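Local coordinates for glycerophosphodiester phosphodiesterase (Thermotoga maritima, PDB 1O1Z), which is a TIM-barrel protein of the glycerophosphoryl diester phosphodiesterase family and probably acts as an enzyme of that family, at residues E81-T86 / I90-E95; K55-H60 / V72-A77. One frame throughout, in Å; residues are numbered along the deposited sequence. Where two conformers were deposited one is given.

Contact 1: E81-T86 / I90-E95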
loop_
_atom_site.group_PDB
_atom_site.type_symbol
_atom_site.label_atom_id
_atom_site.label_comp_id
_atom_site.label_asym_id
_atom_site.label_seq_id
_atom_site.Cartn_x
_atom_site.Cartn_y
_atom_site.Cartn_z
ATOM N N GLU A 81 -8.914 -23.469 3.682
ATOM C CA GLU A 81 -8.328 -23.791 4.982
ATOM C C GLU A 81 -8.050 -22.531 5.807
ATOM O O GLU A 81 -8.313 -22.502 6.997
ATOM C CB GLU A 81 -7.048 -24.594 4.783
ATOM C CG GLU A 81 -7.352 -26.018 4.336
ATOM C CD GLU A 81 -6.161 -26.795 3.805
ATOM O OE1 GLU A 81 -5.051 -26.233 3.606
ATOM O OE2 GLU A 81 -6.347 -28.007 3.557
ATOM N N LEU A 82 -7.550 -21.493 5.150
ATOM C CA LEU A 82 -7.289 -20.217 5.815
ATOM C C LEU A 82 -8.559 -19.564 6.326
ATOM O O LEU A 82 -8.598 -19.026 7.415
ATOM C CB LEU A 82 -6.535 -19.264 4.886
ATOM C CG LEU A 82 -5.116 -19.728 4.554
ATOM C CD1 LEU A 82 -4.541 -18.955 3.378
ATOM C CD2 LEU A 82 -4.217 -19.634 5.787
ATOM N N LYS A 83 -9.605 -19.601 5.519
ATOM C CA LYS A 83 -10.902 -19.087 5.946
ATOM C C LYS A 83 -11.484 -19.896 7.108
ATOM O O LYS A 83 -12.068 -19.326 8.018
ATOM C CB LYS A 83 -11.848 -19.061 4.748
ATOM C CG LYS A 83 -11.528 -17.868 3.832
ATOM C CD LYS A 83 -12.429 -17.726 2.653
ATOM C CE LYS A 83 -12.064 -16.510 1.810
ATOM N NZ LYS A 83 -12.549 -15.220 2.350
ATOM N N GLU A 84 -11.315 -21.213 7.091
ATOM C CA GLU A 84 -11.781 -22.022 8.200
ATOM C C GLU A 84 -11.038 -21.637 9.482
ATOM O O GLU A 84 -11.643 -21.456 10.524
ATOM C CB GLU A 84 -11.588 -23.520 7.910
ATOM C CG GLU A 84 -12.384 -24.047 6.721
ATOM C CD GLU A 84 -11.786 -25.311 6.104
ATOM O OE1 GLU A 84 -11.423 -26.224 6.870
ATOM O OE2 GLU A 84 -11.673 -25.402 4.851
ATOM N N LEU A 85 -9.714 -21.530 9.394
ATOM C CA LEU A 85 -8.876 -21.208 10.559
ATOM C C LEU A 85 -9.154 -19.836 11.164
ATOM O O LEU A 85 -9.058 -19.653 12.379
ATOM C CB LEU A 85 -7.404 -21.266 10.164
ATOM C CG LEU A 85 -6.871 -22.668 9.921
ATOM C CD1 LEU A 85 -5.542 -22.617 9.191
ATOM C CD2 LEU A 85 -6.764 -23.451 11.222
ATOM N N THR A 86 -9.520 -18.878 10.315
ATOM C CA THR A 86 -9.757 -17.489 10.740
ATOM C C THR A 86 -11.258 -17.150 10.853
ATOM O O THR A 86 -11.616 -15.986 10.982
ATOM C CB THR A 86 -9.110 -16.483 9.764
ATOM O OG1 THR A 86 -9.663 -16.652 8.457
ATOM C CG2 THR A 86 -7.615 -16.710 9.611
ATOM N N ILE A 90 -10.037 -13.814 6.974
ATOM C CA ILE A 90 -9.056 -13.583 5.923
ATOM C C ILE A 90 -9.785 -13.482 4.606
ATOM O O ILE A 90 -10.760 -14.180 4.378
ATOM C CB ILE A 90 -7.982 -14.667 5.891
ATOM C CG1 ILE A 90 -6.785 -14.183 5.072
ATOM C CG2 ILE A 90 -8.522 -15.977 5.376
ATOM C CD1 ILE A 90 -5.561 -15.115 5.218
ATOM N N THR A 91 -9.341 -12.575 3.746
ATOM C CA THR A 91 -9.953 -12.370 2.459
ATOM C C THR A 91 -8.967 -12.478 1.303
ATOM O O THR A 91 -7.778 -12.607 1.499
ATOM C CB THR A 91 -10.730 -11.026 2.454
ATOM O OG1 THR A 91 -11.568 -10.917 1.296
ATOM C CG2 THR A 91 -9.841 -9.830 2.418
ATOM N N THR A 92 -9.516 -12.521 0.110
ATOM C CA THR A 92 -8.719 -12.630 -1.113
ATOM C C THR A 92 -8.782 -11.312 -1.851
ATOM O O THR A 92 -9.695 -10.507 -1.664
ATOM C CB THR A 92 -9.257 -13.708 -2.007
ATOM O OG1 THR A 92 -10.603 -13.412 -2.402
ATOM C CG2 THR A 92 -9.335 -15.072 -1.256
ATOM N N LEU A 93 -7.815 -11.088 -2.726
ATOM C CA LEU A 93 -7.833 -9.874 -3.530
ATOM C C LEU A 93 -9.101 -9.799 -4.388
ATOM O O LEU A 93 -9.712 -8.741 -4.506
ATOM C CB LEU A 93 -6.556 -9.788 -4.362
ATOM C CG LEU A 93 -6.424 -8.527 -5.193
ATOM C CD1 LEU A 93 -6.378 -7.289 -4.258
ATOM C CD2 LEU A 93 -5.172 -8.612 -6.058
ATOM N N LYS A 94 -9.492 -10.930 -4.968
ATOM C CA LYS A 94 -10.747 -11.012 -5.709
ATOM C C LYS A 94 -11.948 -10.467 -4.911
ATOM O O LYS A 94 -12.776 -9.674 -5.432
ATOM C CB LYS A 94 -11.016 -12.458 -6.125
ATOM C CG LYS A 94 -12.401 -12.726 -6.743
ATOM C CD LYS A 94 -12.523 -14.178 -7.192
ATOM C CE LYS A 94 -13.912 -14.475 -7.773
ATOM N NZ LYS A 94 -14.968 -14.405 -6.719
ATOM N N GLU A 95 -12.066 -10.890 -3.654
ATOM C CA GLU A 95 -13.159 -10.443 -2.788
ATOM C C GLU A 95 -13.093 -8.946 -2.458
ATOM O O GLU A 95 -14.124 -8.263 -2.383
ATOM C CB GLU A 95 -13.188 -11.287 -1.510
ATOM C CG GLU A 95 -13.609 -12.706 -1.774
ATOM C CD GLU A 95 -13.545 -13.600 -0.563
ATOM O OE1 GLU A 95 -12.466 -13.711 0.062
ATOM O OE2 GLU A 95 -14.583 -14.209 -0.245
#

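Contact 2: K55-H60 / V72-A77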
loop_
_atom_site.group_PDB
_atom_site.type_symbol
_atom_site.label_atom_id
_atom_site.label_comp_id
_atom_site.label_asym_id
_atom_site.label_seq_id
_atom_site.Cartn_x
_atom_site.Cartn_y
_atom_site.Cartn_z
ATOM N N LYS A 55 -3.652 -18.888 -4.894
ATOM C CA LYS A 55 -4.600 -17.790 -4.942
ATOM C C LYS A 55 -4.048 -16.602 -4.171
ATOM O O LYS A 55 -3.263 -16.776 -3.234
ATOM C CB LYS A 55 -5.938 -18.220 -4.344
ATOM C CG LYS A 55 -6.530 -19.524 -4.943
ATOM C CD LYS A 55 -6.663 -19.482 -6.437
ATOM C CE LYS A 55 -7.485 -20.665 -6.946
ATOM N NZ LYS A 55 -7.422 -20.772 -8.432
ATOM N N VAL A 56 -4.462 -15.405 -4.572
ATOM C CA VAL A 56 -3.958 -14.163 -3.990
ATOM C C VAL A 56 -4.777 -13.849 -2.757
ATOM O O VAL A 56 -5.982 -13.545 -2.864
ATOM C CB VAL A 56 -3.983 -13.004 -4.960
ATOM C CG1 VAL A 56 -3.390 -11.763 -4.292
ATOM C CG2 VAL A 56 -3.202 -13.327 -6.210
ATOM N N VAL A 57 -4.123 -13.948 -1.606
ATOM C CA VAL A 57 -4.716 -13.713 -0.286
ATOM C C VAL A 57 -4.186 -12.407 0.300
ATOM O O VAL A 57 -3.068 -12.008 0.027
ATOM C CB VAL A 57 -4.362 -14.905 0.657
ATOM C CG1 VAL A 57 -4.646 -14.603 2.135
ATOM C CG2 VAL A 57 -5.135 -16.134 0.177
ATOM N N VAL A 58 -4.996 -11.761 1.127
ATOM C CA VAL A 58 -4.632 -10.483 1.747
ATOM C C VAL A 58 -4.101 -10.771 3.165
ATOM O O VAL A 58 -4.847 -11.153 4.066
ATOM C CB VAL A 58 -5.802 -9.516 1.771
ATOM C CG1 VAL A 58 -5.392 -8.189 2.431
ATOM C CG2 VAL A 58 -6.331 -9.269 0.368
ATOM N N SER A 59 -2.788 -10.631 3.360
ATOM C CA SER A 59 -2.164 -10.832 4.658
ATOM C C SER A 59 -0.818 -10.128 4.667
ATOM O O SER A 59 0.022 -10.408 3.819
ATOM C CB SER A 59 -1.934 -12.319 4.924
ATOM O OG SER A 59 -1.328 -12.515 6.215
ATOM N N HIS A 60 -0.610 -9.237 5.636
ATOM C CA HIS A 60 0.714 -8.621 5.795
ATOM C C HIS A 60 1.812 -9.640 6.147
ATOM O O HIS A 60 2.848 -9.708 5.471
ATOM C CB HIS A 60 0.648 -7.514 6.846
ATOM C CG HIS A 60 1.961 -6.854 7.062
ATOM N ND1 HIS A 60 2.861 -7.282 8.007
ATOM C CD2 HIS A 60 2.555 -5.839 6.391
ATOM C CE1 HIS A 60 3.951 -6.534 7.932
ATOM N NE2 HIS A 60 3.800 -5.667 6.951
ATOM N N VAL A 72 0.620 -21.188 11.451
ATOM C CA VAL A 72 0.267 -21.667 10.125
ATOM C C VAL A 72 0.702 -20.624 9.114
ATOM O O VAL A 72 0.285 -19.465 9.199
ATOM C CB VAL A 72 -1.258 -21.877 9.982
ATOM C CG1 VAL A 72 -1.614 -22.295 8.556
ATOM C CG2 VAL A 72 -1.766 -22.920 10.997
ATOM N N LYS A 73 1.509 -21.033 8.143
ATOM C CA LYS A 73 1.903 -20.139 7.071
ATOM C C LYS A 73 0.825 -20.055 5.997
ATOM O O LYS A 73 0.227 -21.047 5.621
ATOM C CB LYS A 73 3.211 -20.579 6.407
ATOM C CG LYS A 73 4.427 -20.447 7.283
ATOM C CD LYS A 73 5.641 -20.966 6.551
ATOM C CE LYS A 73 6.896 -20.843 7.389
ATOM N NZ LYS A 73 7.331 -19.429 7.485
ATOM N N ILE A 74 0.634 -18.866 5.464
ATOM C CA ILE A 74 -0.321 -18.627 4.385
ATOM C C ILE A 74 -0.071 -19.590 3.217
ATOM O O ILE A 74 -1.009 -20.162 2.641
ATOM C CB ILE A 74 -0.251 -17.144 3.913
ATOM C CG1 ILE A 74 -0.575 -16.148 5.048
ATOM C CG2 ILE A 74 -1.135 -16.895 2.700
ATOM C CD1 ILE A 74 -1.888 -16.335 5.678
ATOM N N ARG A 75 1.197 -19.789 2.845
ATOM C CA ARG A 75 1.496 -20.597 1.666
ATOM C C ARG A 75 1.362 -22.101 1.908
ATOM O O ARG A 75 1.486 -22.883 0.961
ATOM C CB ARG A 75 2.872 -20.273 1.098
ATOM C CG ARG A 75 4.056 -20.661 1.956
ATOM C CD ARG A 75 5.398 -20.273 1.309
ATOM N NE ARG A 75 5.523 -18.826 1.298
ATOM C CZ ARG A 75 6.082 -18.087 2.266
ATOM N NH1 ARG A 75 6.624 -18.652 3.330
ATOM N NH2 ARG A 75 6.079 -16.755 2.161
ATOM N N ASP A 76 1.120 -22.490 3.154
ATOM C CA ASP A 76 1.002 -23.881 3.549
ATOM C C ASP A 76 -0.469 -24.315 3.614
ATOM O O ASP A 76 -0.741 -25.495 3.846
ATOM C CB ASP A 76 1.653 -24.090 4.919
ATOM C CG ASP A 76 3.179 -24.142 4.875
ATOM O OD1 ASP A 76 3.785 -24.178 3.788
ATOM O OD2 ASP A 76 3.847 -24.178 5.923
ATOM N N ALA A 77 -1.390 -23.376 3.450
ATOM C CA ALA A 77 -2.822 -23.659 3.548
ATOM C C ALA A 77 -3.535 -23.154 2.306
ATOM O O ALA A 77 -3.167 -22.123 1.733
ATOM C CB ALA A 77 -3.398 -23.002 4.775
#

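Contact 1: E81-T86 / I90-E95
Ile90 sets its CG2 methyl against the last turn of helix 79-85, and the tight half of the contact is built on that branch. CG2 lies 3.9 Å from Leu82 CB and 3.4 Å from Thr86 OG1. With CG1 anti to the backbone N of Ile90 (chi1 -164°), CG2 is the branch that meets the helix, while the longer arm is left to pack elsewhere. Thr86, the first residue past the helix, works in both directions through its hydroxyl. OG1 donates to Leu82 O at 2.8 Å, reaching this carbonyl from the face opposite to that used by Thr86 N, and accepts from Ile90 N at 3.2 Å in a nearly straight bond (165°). The looser, partly exposed side belongs to Lys83 and Glu95. The aliphatic part of Lys83 crosses the Ile90 side chain at about a right angle, and a bend at chi4 (-79°) turns NZ to Ile90 O, 2.9 Å away and in the carbonyl plane. NZ also forms a salt bridge with Glu95 OE1 at 2.7 Å on its syn lone pair; Thr92 N takes the anti one. Glu95 N in turn bonds Thr92 OG1, completing the capping box of helix 93-99. Ile90 is thus bound at its O by Lys83 of helix 79-85 and at its N by Thr86 just past the helix end, and the ammonium and helix N-terminus sharing OE1 probably favour a charged carboxylate.

Contact 2: K55-H60 / V72-A77
Ile74 supplies the largest share of the surface buried here, and it meets Val57 and Ser59 with different parts of its side chain. Val57 and Ser59 are two residues apart at strand 56-58 and its end, so both face Ile74, whereas Val58 between them points the other way. The shorter branch of Ile74 serves Val57: CG2 comes to 4.2 Å from Val57 CG1, a contact of methyl with methyl. The longer branch serves Ser59. A bend at chi2 (-57°) folds CD1 back, and as a result Ile74 CG1 and CD1 are each 3.9 Å from Ser59 OG; the Ser59 CB carbon is only slightly farther, 4.1 Å from Ile74 CG1. These are van der Waals contacts; the hydroxyl's hydrogen bond is to Asp61 O, at the turn beyond the strand. The backbones stay well apart, 8.0 Å between Ser59 CA and Ile74 CA at their nearest, so side chains alone bridge the gap. Ile74 opens a short 3-10 segment, in which Asp76 N bonds Lys73 O at 3.0 Å. One edge of strand 56-58 pairs antiparallel with barrel strand 43-50, and the other is bonded by the backbone at Thr91 and Leu93. Ile74 comes over the side-chain face, just after strand 70-73, which pairs antiparallel with 63-64, and Leu82 of helix 79-85 also packs on it.

Contacts 1 and 2 follow one another along the chain yet have centres only about 8 Å apart, and they meet directly. The backbone of 90-95 runs beside strand 56-58, with probable hydrogen bonds from Val58 N to Thr91 O (2.9 Å) and from Leu93 N to Val56 O (3.1 Å). Ile90 touches both Val57 and Ile74, so one apolar cluster joins both contacts. All four segments lie between barrel strands 43-50 and 105-110; the part before helix 93-99 is consistent with the small insertion known in this family. The centres of contacts 1 and 2 lie about 19 and 17 Å from the centre of the chain, and the sodium ligands Ser123 and Arg126 belong to neither contact.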